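Local structure of putative oxidoreductase YfjR (Streptomyces aurantiacus, 4OQZ) at residues 242-247 with 256-261. The protein is an imine reductase that probably binds NADPH and uses it to reduce imines to amines. Sequence-based numbering, arbitrary orientation.
Sequences EHVVHT and AFPRAV
Val244 and Val245 both close on CB of Pro258, and the contact between the two helices is chiefly apolar, with no hydrogen bond crossing it. CG1 of Val244, set anti to its own N (chi1 166°), lies 3.9 Å from Pro258 CB, the two side chains meeting nearly at right angles. CG2 of Val245 reaches the same CB at 3.9 Å and also rests on backbone, 3.7 Å from Pro258 O and equally near Arg259 N. Residues 242-247 and 256-261 belong to consecutive helices, 234-250 and 256-269, which form an antiparallel helical hairpin in the reductive aminase-like C-terminal domain; the axes of 242-247 and 256-261 come within 9.0 Å, their directions 164° apart. Met241 and, from helix 163-191, Gln185 also touch Pro258, while Gln170 of the second subunit packs on Val244. At the more exposed margin Arg259 bends at chi3 (66°) and brings NH1 to 3.9 Å from Val245 CG1, an oblique approach to the guanidinium; this NH1 is hydrogen-bonded to Thr255 OG1. Within helix 234-250, Thr247 OG1 bonds to His243 O at 2.7 Å from above the carbonyl plane, while Thr247 N reaches that oxygen from the opposite face.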
# COMPACT_ATOMS: atom_id res chain seq x y z
N GLU A 242 2.65 14.40 -9.84
CA GLU A 242 2.92 15.84 -9.79
C GLU A 242 1.73 16.53 -9.11
O GLU A 242 1.94 17.38 -8.25
CB GLU A 242 3.13 16.44 -11.20
CG GLU A 242 4.42 16.01 -11.90
CD GLU A 242 5.48 17.06 -12.19
OE1 GLU A 242 6.34 16.78 -13.06
OE2 GLU A 242 5.48 18.13 -11.55
N HIS A 243 0.50 16.11 -9.44
CA HIS A 243 -0.76 16.60 -8.87
C HIS A 243 -0.86 16.28 -7.37
O HIS A 243 -1.27 17.16 -6.61
CB HIS A 243 -1.97 16.04 -9.64
CG HIS A 243 -2.04 16.49 -11.07
ND1 HIS A 243 -1.44 17.67 -11.50
CD2 HIS A 243 -2.65 15.91 -12.13
CE1 HIS A 243 -1.70 17.76 -12.79
NE2 HIS A 243 -2.42 16.72 -13.22
N VAL A 244 -0.48 15.03 -6.96
CA VAL A 244 -0.43 14.59 -5.55
C VAL A 244 0.55 15.52 -4.82
O VAL A 244 0.18 16.10 -3.80
CB VAL A 244 -0.08 13.08 -5.41
CG1 VAL A 244 0.29 12.72 -3.96
CG2 VAL A 244 -1.23 12.19 -5.90
N VAL A 245 1.76 15.73 -5.38
CA VAL A 245 2.78 16.66 -4.83
C VAL A 245 2.22 18.09 -4.73
O VAL A 245 2.46 18.75 -3.71
CB VAL A 245 4.12 16.59 -5.62
CG1 VAL A 245 4.97 17.86 -5.44
CG2 VAL A 245 4.94 15.37 -5.22
N HIS A 246 1.50 18.56 -5.76
CA HIS A 246 0.97 19.94 -5.74
C HIS A 246 -0.12 20.15 -4.70
O HIS A 246 -0.05 21.12 -3.95
CB HIS A 246 0.54 20.42 -7.14
CG HIS A 246 1.67 20.94 -7.97
ND1 HIS A 246 2.11 22.26 -7.85
CD2 HIS A 246 2.42 20.32 -8.92
CE1 HIS A 246 3.10 22.39 -8.72
NE2 HIS A 246 3.33 21.24 -9.38
N THR A 247 -1.07 19.20 -4.60
CA THR A 247 -2.19 19.20 -3.64
C THR A 247 -1.68 19.31 -2.19
O THR A 247 -2.26 20.03 -1.38
CB THR A 247 -3.02 17.92 -3.84
OG1 THR A 247 -3.48 17.86 -5.19
CG2 THR A 247 -4.21 17.82 -2.91
N ALA A 256 7.51 15.27 1.25
CA ALA A 256 8.66 14.34 1.24
C ALA A 256 8.35 12.92 0.71
O ALA A 256 9.03 12.46 -0.20
CB ALA A 256 9.35 14.29 2.60
N PHE A 257 7.32 12.25 1.27
CA PHE A 257 6.91 10.91 0.80
C PHE A 257 6.35 10.95 -0.64
O PHE A 257 6.87 10.19 -1.46
CB PHE A 257 5.94 10.24 1.78
CG PHE A 257 5.47 8.86 1.35
CD1 PHE A 257 6.38 7.83 1.17
CD2 PHE A 257 4.13 8.59 1.17
CE1 PHE A 257 5.95 6.55 0.78
CE2 PHE A 257 3.70 7.32 0.78
CZ PHE A 257 4.61 6.31 0.61
N PRO A 258 5.42 11.88 -1.02
CA PRO A 258 4.97 11.91 -2.42
C PRO A 258 6.05 12.32 -3.41
O PRO A 258 5.98 11.87 -4.55
CB PRO A 258 3.82 12.93 -2.41
CG PRO A 258 3.39 13.02 -0.99
CD PRO A 258 4.67 12.87 -0.22
N ARG A 259 7.03 13.18 -3.04
CA ARG A 259 8.04 13.49 -4.04
C ARG A 259 8.97 12.32 -4.27
O ARG A 259 9.32 12.06 -5.41
CB ARG A 259 8.74 14.87 -3.87
CG ARG A 259 9.52 15.10 -2.58
CD ARG A 259 10.19 16.48 -2.56
NE ARG A 259 9.25 17.60 -2.53
CZ ARG A 259 8.82 18.28 -3.60
NH1 ARG A 259 7.97 19.28 -3.47
NH2 ARG A 259 9.26 17.96 -4.82
N ALA A 260 9.25 11.54 -3.23
CA ALA A 260 10.06 10.32 -3.32
C ALA A 260 9.47 9.34 -4.34
O ALA A 260 10.22 8.75 -5.13
CB ALA A 260 10.13 9.65 -1.96
N VAL A 261 8.12 9.22 -4.37
CA VAL A 261 7.36 8.38 -5.32
C VAL A 261 7.45 9.02 -6.71
O VAL A 261 7.77 8.33 -7.67
CB VAL A 261 5.89 8.17 -4.85
CG1 VAL A 261 5.04 7.47 -5.91
CG2 VAL A 261 5.85 7.42 -3.53